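Local coordinates for yersinopine dehydrogenase (Yersinia pestis, PDB 6C4M), which catalyses the NADPH-dependent reductive condensation of pyruvate with an amino-acid-derived intermediate, the last step in making the metallophore yersinopine, at residues Q281-T286 with S382-A387; Q271-P276 with H398-P403; D104-I109 with Q131-I136; D159-S164 with A222-M227; L410-L415 with D460-I465. One frame throughout, in Å; residues are numbered along the deposited sequence.

Interaction 1. Residues Q281-T286 with S382-A387; sequences QYLYKT and SAVKVA
Tyr282 and Lys385 face each other in a single beta bridge, flanked by two backbone hydrogen bonds that run in opposite senses: Val386 N donates to Gln281 O (2.8 Å, almost straight at 176°) and Leu283 N to Val384 O (2.9 Å). The first donor sits above the carbonyl plane of Gln281. Two waters lengthen this short pairing. One links Gln281 N to Val386 O, and the other takes the N-H of Tyr284 and donates to Val384 O at 2.6 Å, so that this carbonyl is gripped by a direct donor and a water. The bridge ties two loops, the second entered from a 3-10 turn at Ser382-Ala383, and a type I turn from Tyr282 to Lys285 starts at the bridge in the first, close to the catalytic region: the ring of Tyr284 lies beside His260, the probable proton donor/acceptor. That ring meets Val384 CB with its edge, CD2 approaching to 4.0 Å. CE2 of Tyr282 has Lys385 CG at 3.5 Å, in an oblique approach. Bends at chi2 and chi3 (-123° and -74°) draw the Lys385 chain past the phenol, and its NZ goes on to Ser280 OG. Lys285 NZ hangs above one face of the Tyr282 ring, near the rim, while Lys285 CE comes within 3.3 Å of Ser382 O. Val386 points inward, its CG2 3.9 Å from Gln281 CB.

Interaction 2. Residues Q271-P276 with H398-P403; sequences QALFYP and HLPRVP
Leu273 drives its forked end between two prolines, and this is where the contact is tight. CD1 presses on Pro400 CD at 3.5 Å, closer than usual for two carbons, while CD2 touches Pro403 CG at 3.8 Å. The fork reaches both rings because CG stands opposite the backbone nitrogen (chi1 160°), which carries the two methyls away from helix 267-274. Pro403 follows a cis peptide bond. The neighbouring pair is sparser: a single methyl, Leu399 CD2, lies obliquely to the Phe274 ring, 3.7 Å from CE1. That ring also has Leu273 CD2 over one face, near its rim, and packs against Phe434 and Phe441 of helix 425-445, so the buried part of the interface is wholly apolar. The outward flank is quite different, for Gln271 and Tyr275 lie at the exposed side, where the Tyr275 ring meets Arg444 in a cation-pi contact. Pro400 occupies the N-cap position of helix 401-419, and the next residue, Arg401, reaches away from this contact to pair its NH2 with a phosphate oxygen of bound NADP; the packing of Leu273 therefore falls on the very start of a helix whose first turn contributes to the cofactor pocket.

Interaction 3. Residues D104-I109 with Q131-I136; sequences DWQRLI and QLKSVI
Gln106 O takes two backbone donors from the partner segment, Lys133 N at 2.7 Å and Ser134 N at 3.1 Å, the second in the carbonyl plane. Beyond this fork the chains settle into parallel pairing, Leu108 N donating to Ser134 O and Leu108 O accepting from Ile136 N. The side chain of Gln106 runs extended beside Lys133, OE1 lying 3.3 Å from Lys133 CD, and its amide is turned 56° from that of Gln131, with NE2 3.7 Å from Gln131 OE1. The two strands are the parallel arms of a beta-alpha-beta unit, joined through helix 117-121, within a Rossmann-type sheet that continues to strand 25-28 beside 107-110. On the face that bears Arg107, Ser134, Ile109 and Ile136, Arg107 leaves the backbone extended and then bends at chi3 (-65°). Its CG passes Ser134 OG at 3.3 Å and its CD rests on Ile136 CD1 at 3.7 Å, while the guanidinium continues to Glu226, Thr25 OG1 and the carbonyl of His20. Ser134 OG, set between its own N and carbonyl carbon (chi1 63°), also bonds to Glu226. On the other face Leu132 crosses Leu108 at about a right angle, CD1 against CG at 3.8 Å.

Interaction 4. Residues D159-S164 with A222-M227; sequences DVEVIS and AGSAEM
Glu161 reaches from its strand to the start of a helix and meets Ser224 and Glu226 there. Its OE2 is modelled 2.6 Å from Ser224 OG, which would be the donor, although the position of that hydroxyl is somewhat doubtful. A firmer link runs through water, which donates to Glu161 OE1 at 2.7 Å and accepts from Glu226 N at 2.9 Å. An extended chain (chi1 -177°) carries the carboxylate this far. Beside it, Ile163 CD1 packs on Glu226 CB at 3.7 Å, and Glu161 OE1 lies equally near the same CB. Helix 225-235, with Ser224 at its N-cap, leans here on strand 161-165 of the Rossmann-type sheet, having followed strand 203-217 in the chain. The Glu161 carboxylate thus sits close to first-turn N-H groups, an environment that would probably favour its negative charge. In the next shell, Asn217 ND2 of strand 203-217 gives OE2 a further donor. Glu226 bends at chi2 (-63°) and leads its own carboxylate away, its plane 81° from that of Glu161; the like charges remain apart, Glu161 OE1 to Glu226 OE2 being 5.9 Å. Among the partners of that outlying carboxylate is His20, hydrogen-bonded through ND1.

Interaction 5. Residues L410-L415 with D460-I465; sequences LRTLLL and DRQAAI
Asp460 meets the other helix through its backbone, not its carboxylate: Leu415 CD1 lies 3.8 Å from Asp460 CA. This pair is at the more exposed border of the contact, and Leu415 gets there with CG beside its backbone nitrogen (chi1 -68°). Arg461 turns outward, so the chain next touches at Gln462. Its CB lies 4.0 Å from Thr412 CG2, the two side chains crossing at about a right angle. The polar ends meet indirectly: a water 2.6 Å from Thr412 OG1 also makes a weak bond, at 3.3 Å, to Gln462 OE1. Thr412 OG1 is in addition hydrogen-bonded to His408 O one turn earlier, while Gln462 NE2 has a weak bond to Asp458. The hydroxyl side of Thr412 is therefore engaged in polar links and its methyl faces the partner helix. Ala463 stands at the crossing point. Its CB is 3.5 Å from Thr412 O and 3.7 Å from Leu415 CB, and with so small a side chain the backbones come close, Thr412 CA and Ala463 CA being 5.3 Å apart. Ile465, farther along, touches Tyr118 of helix 117-121, as do Arg461 and Gln462, so helix 459-471 also packs on that helix. The helix segments approach to 8.3 Å between axes with a crossing angle of -51°, close to the value of the common ridges-into-grooves packing of alpha helices, here between helix 401-419 and the C-terminal helix 459-471 with the small Ala463 at the crossing.

The five contacts fall into two clusters with a helix pair between them. Interactions 3 and 4, with centres 11 Å apart, share one sheet: strands 134-137 and 161-165 are neighbours in it, probably bonded from Val135 N to Glu161 O. Interactions 1 and 2 also touch, with centres 13 Å apart, and lie on the other side of the chain's centre, about 36 to 38 Å from the first pair. Along the sequence 3 and 4 come first, then interaction 1 nested inside the loop closed by interaction 2, and finally interaction 5. Helix 401-419 serves both 2 and 5. A sheet-bearing half and a mainly helical half thus flank the NADP site.

Interaction 1. Residues Q281-T286 with S382-A387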
# COMPACT_ATOMS: atom_id res chain seq x y z
N GLN A 281 -2.84 11.39 12.99
CA GLN A 281 -3.10 10.22 12.15
C GLN A 281 -3.96 10.62 10.94
O GLN A 281 -4.68 11.63 10.96
CB GLN A 281 -3.84 9.13 12.94
CG GLN A 281 -3.04 8.41 13.99
CD GLN A 281 -2.18 7.34 13.40
OE1 GLN A 281 -2.66 6.25 13.07
NE2 GLN A 281 -0.92 7.65 13.22
N TYR A 282 -3.92 9.77 9.91
CA TYR A 282 -4.71 9.95 8.69
C TYR A 282 -5.61 8.74 8.48
O TYR A 282 -5.15 7.60 8.51
CB TYR A 282 -3.79 10.16 7.49
CG TYR A 282 -3.13 11.51 7.54
CD1 TYR A 282 -1.98 11.70 8.30
CD2 TYR A 282 -3.68 12.59 6.89
CE1 TYR A 282 -1.38 12.94 8.37
CE2 TYR A 282 -3.10 13.83 6.96
CZ TYR A 282 -1.95 14.00 7.69
OH TYR A 282 -1.37 15.24 7.76
N LEU A 283 -6.89 9.00 8.23
CA LEU A 283 -7.90 7.96 8.34
C LEU A 283 -7.69 6.82 7.35
O LEU A 283 -8.03 5.67 7.66
CB LEU A 283 -9.29 8.56 8.14
CG LEU A 283 -10.47 7.63 8.40
CD1 LEU A 283 -10.53 7.17 9.85
CD2 LEU A 283 -11.77 8.33 7.98
N TYR A 284 -7.14 7.10 6.16
CA TYR A 284 -7.06 6.09 5.11
C TYR A 284 -5.63 5.58 4.89
O TYR A 284 -5.43 4.68 4.07
CB TYR A 284 -7.69 6.64 3.80
CG TYR A 284 -9.21 6.88 3.89
CD1 TYR A 284 -10.11 5.83 3.71
CD2 TYR A 284 -9.74 8.15 4.19
CE1 TYR A 284 -11.48 6.03 3.82
CE2 TYR A 284 -11.10 8.35 4.30
CZ TYR A 284 -11.97 7.29 4.12
OH TYR A 284 -13.34 7.49 4.24
N LYS A 285 -4.65 6.06 5.64
CA LYS A 285 -3.27 5.63 5.43
C LYS A 285 -2.98 4.33 6.18
O LYS A 285 -3.66 3.98 7.16
CB LYS A 285 -2.28 6.70 5.89
CG LYS A 285 -2.36 7.98 5.09
CD LYS A 285 -1.15 8.84 5.40
CE LYS A 285 -1.16 10.10 4.59
NZ LYS A 285 -0.27 11.12 5.21
N THR A 286 -1.94 3.62 5.73
CA THR A 286 -1.49 2.39 6.37
C THR A 286 -0.67 2.69 7.63
O THR A 286 -0.10 3.77 7.80
CB THR A 286 -0.61 1.53 5.44
OG1 THR A 286 0.66 2.16 5.29
CG2 THR A 286 -1.21 1.33 4.08
N SER A 382 -5.70 10.51 0.98
CA SER A 382 -4.50 10.63 1.80
C SER A 382 -4.48 11.91 2.61
O SER A 382 -3.64 12.05 3.50
CB SER A 382 -3.25 10.58 0.92
OG SER A 382 -3.23 11.68 0.02
N ALA A 383 -5.38 12.83 2.33
CA ALA A 383 -5.43 14.11 3.03
C ALA A 383 -6.40 14.12 4.20
O ALA A 383 -6.38 15.08 4.97
CB ALA A 383 -5.83 15.22 2.04
N VAL A 384 -7.25 13.10 4.35
CA VAL A 384 -8.24 13.04 5.42
C VAL A 384 -7.52 12.74 6.74
O VAL A 384 -7.02 11.63 6.95
CB VAL A 384 -9.32 11.99 5.12
CG1 VAL A 384 -10.37 11.98 6.23
CG2 VAL A 384 -10.01 12.28 3.79
N LYS A 385 -7.47 13.74 7.62
CA LYS A 385 -6.93 13.63 8.96
C LYS A 385 -7.92 13.01 9.93
O LYS A 385 -9.13 13.20 9.83
CB LYS A 385 -6.56 15.01 9.52
CG LYS A 385 -5.39 15.69 8.88
CD LYS A 385 -4.32 16.03 9.90
CE LYS A 385 -4.71 17.21 10.80
NZ LYS A 385 -3.88 17.27 12.06
N VAL A 386 -7.38 12.33 10.94
CA VAL A 386 -8.20 11.88 12.06
C VAL A 386 -8.40 13.05 13.01
O VAL A 386 -7.43 13.57 13.58
CB VAL A 386 -7.56 10.69 12.78
CG1 VAL A 386 -8.33 10.40 14.12
CG2 VAL A 386 -7.56 9.51 11.85
N ALA A 387 -9.65 13.48 13.18
CA ALA A 387 -9.96 14.56 14.09
C ALA A 387 -9.91 14.05 15.53
O ALA A 387 -10.18 12.88 15.80
CB ALA A 387 -11.35 15.15 13.77
O HOH W 1 -4.86 12.72 14.32
O HOH W 2 -6.35 9.64 5.36

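Interaction 2. Residues Q271-P276 with H398-P403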
# COMPACT_ATOMS: atom_id res chain seq x y z
N GLN A 271 -6.75 6.01 19.75
CA GLN A 271 -5.69 6.64 20.54
C GLN A 271 -5.40 8.06 20.05
O GLN A 271 -5.22 8.97 20.86
CB GLN A 271 -4.42 5.79 20.49
CG GLN A 271 -3.30 6.29 21.41
CD GLN A 271 -2.16 5.30 21.52
OE1 GLN A 271 -2.36 4.16 21.95
NE2 GLN A 271 -0.98 5.71 21.09
N ALA A 272 -5.35 8.26 18.72
CA ALA A 272 -5.17 9.61 18.18
C ALA A 272 -6.34 10.50 18.56
O ALA A 272 -6.17 11.69 18.84
CB ALA A 272 -5.03 9.54 16.66
N LEU A 273 -7.53 9.93 18.57
CA LEU A 273 -8.73 10.70 18.85
C LEU A 273 -8.73 11.19 20.29
O LEU A 273 -9.05 12.36 20.56
CB LEU A 273 -9.94 9.82 18.58
CG LEU A 273 -11.26 10.23 19.23
CD1 LEU A 273 -11.73 11.53 18.57
CD2 LEU A 273 -12.26 9.12 19.04
N PHE A 274 -8.37 10.32 21.22
CA PHE A 274 -8.52 10.61 22.64
C PHE A 274 -7.26 11.16 23.31
O PHE A 274 -7.34 11.56 24.48
CB PHE A 274 -8.98 9.36 23.39
CG PHE A 274 -10.42 9.02 23.18
CD1 PHE A 274 -11.44 9.90 23.58
CD2 PHE A 274 -10.78 7.82 22.62
CE1 PHE A 274 -12.80 9.58 23.40
CE2 PHE A 274 -12.11 7.48 22.43
CZ PHE A 274 -13.14 8.37 22.83
N TYR A 275 -6.11 11.16 22.61
CA TYR A 275 -4.86 11.77 23.09
C TYR A 275 -4.50 12.88 22.11
O TYR A 275 -3.63 12.71 21.25
CB TYR A 275 -3.74 10.73 23.17
CG TYR A 275 -3.92 9.75 24.30
CD1 TYR A 275 -4.67 8.60 24.13
CD2 TYR A 275 -3.35 10.00 25.57
CE1 TYR A 275 -4.84 7.69 25.18
CE2 TYR A 275 -3.54 9.11 26.62
CZ TYR A 275 -4.27 7.96 26.42
OH TYR A 275 -4.45 7.07 27.44
N PRO A 276 -5.16 14.03 22.21
CA PRO A 276 -5.07 15.04 21.14
C PRO A 276 -3.69 15.57 20.90
O PRO A 276 -3.49 16.28 19.92
CB PRO A 276 -5.99 16.16 21.63
CG PRO A 276 -6.04 15.99 23.09
CD PRO A 276 -5.97 14.51 23.33
N HIS A 398 -15.81 17.44 23.54
CA HIS A 398 -16.64 16.82 22.51
C HIS A 398 -15.85 15.77 21.73
O HIS A 398 -14.62 15.85 21.62
CB HIS A 398 -17.14 17.83 21.46
CG HIS A 398 -18.21 18.75 21.94
ND1 HIS A 398 -19.49 18.72 21.44
CD2 HIS A 398 -18.18 19.77 22.84
CE1 HIS A 398 -20.22 19.65 22.03
NE2 HIS A 398 -19.44 20.31 22.88
N LEU A 399 -16.57 14.84 21.15
CA LEU A 399 -16.08 14.02 20.05
C LEU A 399 -16.34 14.70 18.72
O LEU A 399 -17.40 15.31 18.54
CB LEU A 399 -16.78 12.67 20.05
CG LEU A 399 -16.39 11.82 21.25
CD1 LEU A 399 -17.49 10.82 21.52
CD2 LEU A 399 -15.08 11.11 20.97
N PRO A 400 -15.43 14.59 17.75
CA PRO A 400 -15.73 15.08 16.39
C PRO A 400 -16.74 14.18 15.71
O PRO A 400 -17.04 13.07 16.15
CB PRO A 400 -14.38 15.05 15.69
CG PRO A 400 -13.59 14.01 16.41
CD PRO A 400 -14.09 13.96 17.82
N ARG A 401 -17.30 14.69 14.59
CA ARG A 401 -18.41 13.98 13.98
C ARG A 401 -18.00 12.60 13.50
O ARG A 401 -18.81 11.67 13.46
CB ARG A 401 -19.00 14.80 12.83
CG ARG A 401 -18.01 15.05 11.70
CD ARG A 401 -18.70 15.12 10.34
NE ARG A 401 -18.89 16.50 9.91
CZ ARG A 401 -18.04 17.18 9.15
NH1 ARG A 401 -16.91 16.61 8.72
NH2 ARG A 401 -18.32 18.44 8.81
N VAL A 402 -16.74 12.43 13.10
CA VAL A 402 -16.14 11.11 12.99
C VAL A 402 -15.34 10.87 14.27
O VAL A 402 -14.36 11.59 14.52
CB VAL A 402 -15.27 10.98 11.73
CG1 VAL A 402 -14.61 9.63 11.69
CG2 VAL A 402 -16.16 11.18 10.47
N PRO A 403 -15.71 9.89 15.11
CA PRO A 403 -16.67 8.78 14.99
C PRO A 403 -18.05 8.94 15.66
O PRO A 403 -18.80 7.96 15.70
CB PRO A 403 -15.93 7.65 15.69
CG PRO A 403 -15.31 8.39 16.91
CD PRO A 403 -14.94 9.79 16.36

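Interaction 3. Residues D104-I109 with Q131-I136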
# COMPACT_ATOMS: atom_id res chain seq x y z
N ASP A 104 -47.32 26.34 5.45
CA ASP A 104 -47.79 25.63 4.28
C ASP A 104 -46.72 24.79 3.61
O ASP A 104 -46.93 24.31 2.48
CB ASP A 104 -48.38 26.64 3.27
CG ASP A 104 -47.32 27.57 2.70
OD1 ASP A 104 -46.11 27.33 2.95
OD2 ASP A 104 -47.68 28.55 2.01
N TRP A 105 -45.56 24.61 4.25
CA TRP A 105 -44.51 23.76 3.69
C TRP A 105 -45.08 22.40 3.29
O TRP A 105 -45.73 21.73 4.10
CB TRP A 105 -43.37 23.57 4.71
CG TRP A 105 -42.85 24.86 5.23
CD1 TRP A 105 -43.05 25.39 6.49
CD2 TRP A 105 -42.08 25.83 4.51
NE1 TRP A 105 -42.43 26.61 6.59
CE2 TRP A 105 -41.83 26.91 5.39
CE3 TRP A 105 -41.55 25.88 3.22
CZ2 TRP A 105 -41.10 28.03 5.02
CZ3 TRP A 105 -40.81 26.99 2.85
CH2 TRP A 105 -40.60 28.05 3.75
N GLN A 106 -44.77 21.98 2.07
CA GLN A 106 -45.21 20.67 1.60
C GLN A 106 -44.09 19.64 1.52
O GLN A 106 -44.39 18.44 1.39
CB GLN A 106 -45.89 20.81 0.24
CG GLN A 106 -47.10 21.75 0.38
CD GLN A 106 -48.02 21.72 -0.81
OE1 GLN A 106 -48.05 20.74 -1.55
NE2 GLN A 106 -48.81 22.77 -0.97
N ARG A 107 -42.84 20.05 1.63
CA ARG A 107 -41.71 19.13 1.59
C ARG A 107 -40.72 19.57 2.65
O ARG A 107 -40.36 20.76 2.73
CB ARG A 107 -41.09 19.12 0.18
CG ARG A 107 -39.86 18.29 0.05
CD ARG A 107 -39.19 18.54 -1.29
NE ARG A 107 -39.99 18.12 -2.43
CZ ARG A 107 -40.33 18.91 -3.45
NH1 ARG A 107 -39.97 20.18 -3.47
NH2 ARG A 107 -41.02 18.41 -4.47
N LEU A 108 -40.36 18.63 3.52
CA LEU A 108 -39.23 18.79 4.42
C LEU A 108 -38.07 17.92 3.93
O LEU A 108 -38.26 16.76 3.55
CB LEU A 108 -39.57 18.38 5.85
CG LEU A 108 -40.78 19.03 6.50
CD1 LEU A 108 -40.86 18.54 7.94
CD2 LEU A 108 -40.67 20.55 6.42
N ILE A 109 -36.88 18.50 3.92
CA ILE A 109 -35.67 17.75 3.58
C ILE A 109 -34.77 17.76 4.82
O ILE A 109 -34.40 18.83 5.32
CB ILE A 109 -34.95 18.32 2.35
CG1 ILE A 109 -35.92 18.39 1.15
CG2 ILE A 109 -33.71 17.45 2.05
CD1 ILE A 109 -35.37 18.97 -0.13
N GLN A 131 -50.30 20.80 5.02
CA GLN A 131 -50.14 20.45 3.62
C GLN A 131 -48.87 19.65 3.36
O GLN A 131 -48.45 19.51 2.20
CB GLN A 131 -50.15 21.70 2.78
CG GLN A 131 -51.39 22.50 2.93
CD GLN A 131 -51.59 23.35 1.75
OE1 GLN A 131 -50.95 24.39 1.60
NE2 GLN A 131 -52.46 22.90 0.86
N LEU A 132 -48.27 19.11 4.40
CA LEU A 132 -47.06 18.33 4.26
C LEU A 132 -47.31 17.11 3.38
O LEU A 132 -48.20 16.30 3.66
CB LEU A 132 -46.57 17.88 5.64
CG LEU A 132 -45.28 17.04 5.60
CD1 LEU A 132 -44.11 17.86 5.02
CD2 LEU A 132 -44.97 16.54 7.01
N LYS A 133 -46.51 16.97 2.32
CA LYS A 133 -46.60 15.83 1.40
C LYS A 133 -45.40 14.88 1.42
O LYS A 133 -45.56 13.70 1.07
CB LYS A 133 -46.75 16.32 -0.04
CG LYS A 133 -47.94 17.23 -0.33
CD LYS A 133 -48.02 17.45 -1.85
CE LYS A 133 -49.10 16.60 -2.52
NZ LYS A 133 -50.43 17.32 -2.55
N SER A 134 -44.20 15.36 1.74
CA SER A 134 -43.03 14.49 1.63
C SER A 134 -41.95 14.89 2.64
O SER A 134 -41.76 16.06 2.98
CB SER A 134 -42.47 14.53 0.22
OG SER A 134 -42.04 15.83 -0.08
N VAL A 135 -41.23 13.87 3.09
CA VAL A 135 -40.07 14.03 3.93
C VAL A 135 -38.92 13.27 3.29
O VAL A 135 -39.02 12.05 3.09
CB VAL A 135 -40.34 13.50 5.35
CG1 VAL A 135 -39.06 13.50 6.14
CG2 VAL A 135 -41.42 14.36 6.03
N ILE A 136 -37.86 13.98 2.94
CA ILE A 136 -36.72 13.41 2.23
C ILE A 136 -35.54 13.33 3.19
O ILE A 136 -35.21 14.32 3.85
CB ILE A 136 -36.38 14.23 0.98
CG1 ILE A 136 -37.61 14.31 0.04
CG2 ILE A 136 -35.20 13.61 0.23
CD1 ILE A 136 -37.46 15.27 -1.10
O HOH W 3 -47.96 22.31 5.53

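Interaction 4. Residues D159-S164 with A222-M227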
# COMPACT_ATOMS: atom_id res chain seq x y z
N ASP A 159 -49.96 9.51 5.33
CA ASP A 159 -50.01 9.84 3.90
C ASP A 159 -48.68 10.34 3.35
O ASP A 159 -48.44 10.27 2.13
CB ASP A 159 -51.05 10.94 3.64
CG ASP A 159 -52.47 10.42 3.56
OD1 ASP A 159 -52.66 9.19 3.43
OD2 ASP A 159 -53.40 11.27 3.63
N VAL A 160 -47.84 10.93 4.21
CA VAL A 160 -46.63 11.61 3.74
C VAL A 160 -45.63 10.62 3.15
O VAL A 160 -45.41 9.53 3.69
CB VAL A 160 -46.01 12.41 4.89
CG1 VAL A 160 -44.63 12.99 4.52
CG2 VAL A 160 -46.99 13.52 5.26
N GLU A 161 -45.05 10.99 2.01
CA GLU A 161 -44.08 10.14 1.33
C GLU A 161 -42.71 10.29 1.98
O GLU A 161 -42.22 11.41 2.17
CB GLU A 161 -44.04 10.50 -0.16
CG GLU A 161 -43.12 9.62 -1.00
CD GLU A 161 -43.31 9.83 -2.50
OE1 GLU A 161 -44.21 10.63 -2.87
OE2 GLU A 161 -42.56 9.20 -3.31
N VAL A 162 -42.11 9.16 2.37
CA VAL A 162 -40.79 9.14 3.01
C VAL A 162 -39.80 8.61 2.00
O VAL A 162 -39.96 7.51 1.48
CB VAL A 162 -40.78 8.28 4.29
CG1 VAL A 162 -39.40 8.23 4.88
CG2 VAL A 162 -41.77 8.84 5.30
N ILE A 163 -38.77 9.41 1.70
CA ILE A 163 -37.76 9.05 0.72
C ILE A 163 -36.39 9.08 1.39
O ILE A 163 -35.95 10.12 1.90
CB ILE A 163 -37.80 9.97 -0.51
CG1 ILE A 163 -39.10 9.75 -1.30
CG2 ILE A 163 -36.63 9.69 -1.41
CD1 ILE A 163 -39.30 10.72 -2.41
N SER A 164 -35.72 7.93 1.39
CA SER A 164 -34.31 7.80 1.77
C SER A 164 -33.40 7.83 0.54
O SER A 164 -33.57 7.04 -0.38
CB SER A 164 -34.07 6.49 2.51
OG SER A 164 -34.40 6.57 3.87
N ALA A 222 -41.57 3.40 -7.65
CA ALA A 222 -40.58 4.14 -8.44
C ALA A 222 -41.17 5.31 -9.22
O ALA A 222 -40.44 6.25 -9.56
CB ALA A 222 -39.88 3.22 -9.43
N GLY A 223 -42.46 5.29 -9.54
CA GLY A 223 -42.97 6.31 -10.44
C GLY A 223 -43.61 7.51 -9.78
O GLY A 223 -44.36 8.23 -10.46
N SER A 224 -43.34 7.75 -8.49
CA SER A 224 -44.02 8.86 -7.83
C SER A 224 -43.51 10.18 -8.37
O SER A 224 -42.35 10.31 -8.80
CB SER A 224 -43.85 8.80 -6.31
OG SER A 224 -42.56 9.28 -5.90
N ALA A 225 -44.41 11.18 -8.36
CA ALA A 225 -44.02 12.55 -8.70
C ALA A 225 -42.79 13.03 -7.92
O ALA A 225 -41.94 13.73 -8.47
CB ALA A 225 -45.19 13.50 -8.49
N GLU A 226 -42.69 12.71 -6.61
CA GLU A 226 -41.53 13.16 -5.85
C GLU A 226 -40.26 12.50 -6.35
O GLU A 226 -39.23 13.17 -6.49
CB GLU A 226 -41.69 12.86 -4.35
CG GLU A 226 -42.41 13.93 -3.54
CD GLU A 226 -41.66 15.25 -3.53
OE1 GLU A 226 -41.88 16.06 -4.45
OE2 GLU A 226 -40.85 15.48 -2.60
N MET A 227 -40.31 11.19 -6.56
CA MET A 227 -39.17 10.47 -7.15
C MET A 227 -38.77 11.08 -8.49
O MET A 227 -37.57 11.25 -8.76
CB MET A 227 -39.52 9.00 -7.34
CG MET A 227 -39.87 8.31 -6.04
SD MET A 227 -38.54 7.31 -5.46
CE MET A 227 -39.51 5.87 -4.96
O HOH W 4 -45.04 11.81 -5.14

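Interaction 5. Residues L410-L415 with D460-I465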
# COMPACT_ATOMS: atom_id res chain seq x y z
N LEU A 410 -24.15 2.85 14.34
CA LEU A 410 -23.90 1.43 14.51
C LEU A 410 -24.51 0.91 15.80
O LEU A 410 -25.03 -0.21 15.82
CB LEU A 410 -22.37 1.18 14.45
CG LEU A 410 -21.91 -0.25 14.68
CD1 LEU A 410 -22.53 -1.13 13.61
CD2 LEU A 410 -20.39 -0.30 14.60
N ARG A 411 -24.49 1.71 16.87
CA ARG A 411 -25.13 1.25 18.10
C ARG A 411 -26.61 1.02 17.90
O ARG A 411 -27.17 0.02 18.38
CB ARG A 411 -24.92 2.26 19.23
CG ARG A 411 -25.65 1.86 20.54
CD ARG A 411 -25.25 2.73 21.71
NE ARG A 411 -23.79 2.77 21.84
CZ ARG A 411 -23.13 3.31 22.85
NH1 ARG A 411 -23.82 3.84 23.86
NH2 ARG A 411 -21.79 3.29 22.86
N THR A 412 -27.29 1.93 17.20
CA THR A 412 -28.71 1.72 16.93
C THR A 412 -28.94 0.38 16.25
O THR A 412 -29.80 -0.40 16.67
CB THR A 412 -29.28 2.87 16.08
OG1 THR A 412 -29.26 4.10 16.84
CG2 THR A 412 -30.74 2.58 15.68
N LEU A 413 -28.13 0.06 15.23
CA LEU A 413 -28.29 -1.20 14.51
C LEU A 413 -27.91 -2.41 15.36
O LEU A 413 -28.55 -3.46 15.25
CB LEU A 413 -27.48 -1.16 13.23
CG LEU A 413 -27.95 -0.12 12.22
CD1 LEU A 413 -26.95 0.13 11.10
CD2 LEU A 413 -29.23 -0.59 11.65
N LEU A 414 -26.89 -2.27 16.20
CA LEU A 414 -26.52 -3.37 17.09
C LEU A 414 -27.64 -3.67 18.08
O LEU A 414 -27.91 -4.83 18.38
CB LEU A 414 -25.24 -3.04 17.86
CG LEU A 414 -24.64 -4.19 18.69
CD1 LEU A 414 -24.16 -5.31 17.78
CD2 LEU A 414 -23.46 -3.70 19.50
N LEU A 415 -28.28 -2.62 18.61
CA LEU A 415 -29.41 -2.84 19.51
C LEU A 415 -30.57 -3.49 18.78
O LEU A 415 -31.21 -4.41 19.30
CB LEU A 415 -29.85 -1.53 20.16
CG LEU A 415 -28.79 -0.99 21.13
CD1 LEU A 415 -29.09 0.43 21.56
CD2 LEU A 415 -28.72 -1.89 22.34
N ASP A 460 -31.20 3.66 21.96
CA ASP A 460 -32.12 2.63 22.45
C ASP A 460 -33.55 2.90 21.97
O ASP A 460 -34.21 2.01 21.43
CB ASP A 460 -32.06 2.54 23.99
CG ASP A 460 -32.12 3.91 24.70
OD1 ASP A 460 -32.45 4.93 24.06
OD2 ASP A 460 -31.85 3.96 25.93
N ARG A 461 -34.02 4.13 22.12
CA ARG A 461 -35.38 4.42 21.69
C ARG A 461 -35.52 4.24 20.18
O ARG A 461 -36.53 3.74 19.69
CB ARG A 461 -35.76 5.84 22.14
CG ARG A 461 -37.17 6.27 21.77
CD ARG A 461 -38.28 5.48 22.51
NE ARG A 461 -39.58 5.75 21.88
CZ ARG A 461 -40.60 4.89 21.85
NH1 ARG A 461 -40.48 3.69 22.41
NH2 ARG A 461 -41.74 5.24 21.24
N GLN A 462 -34.49 4.61 19.43
CA GLN A 462 -34.55 4.50 17.98
C GLN A 462 -34.65 3.04 17.54
O GLN A 462 -35.48 2.68 16.69
CB GLN A 462 -33.33 5.17 17.36
CG GLN A 462 -33.38 6.66 17.49
CD GLN A 462 -32.27 7.37 16.75
OE1 GLN A 462 -32.13 7.24 15.53
NE2 GLN A 462 -31.48 8.13 17.49
N ALA A 463 -33.79 2.18 18.10
CA ALA A 463 -33.83 0.76 17.75
C ALA A 463 -35.21 0.19 18.04
O ALA A 463 -35.75 -0.60 17.26
CB ALA A 463 -32.76 -0.03 18.51
N ALA A 464 -35.80 0.59 19.17
CA ALA A 464 -37.15 0.14 19.49
C ALA A 464 -38.16 0.62 18.46
O ALA A 464 -39.03 -0.14 18.02
CB ALA A 464 -37.53 0.61 20.90
N ILE A 465 -38.07 1.88 18.07
CA ILE A 465 -39.02 2.41 17.09
C ILE A 465 -38.87 1.67 15.77
O ILE A 465 -39.85 1.23 15.17
CB ILE A 465 -38.83 3.93 16.94
CG1 ILE A 465 -39.28 4.64 18.21
CG2 ILE A 465 -39.58 4.45 15.76
CD1 ILE A 465 -38.76 6.06 18.30
O HOH W 5 -28.89 6.49 15.77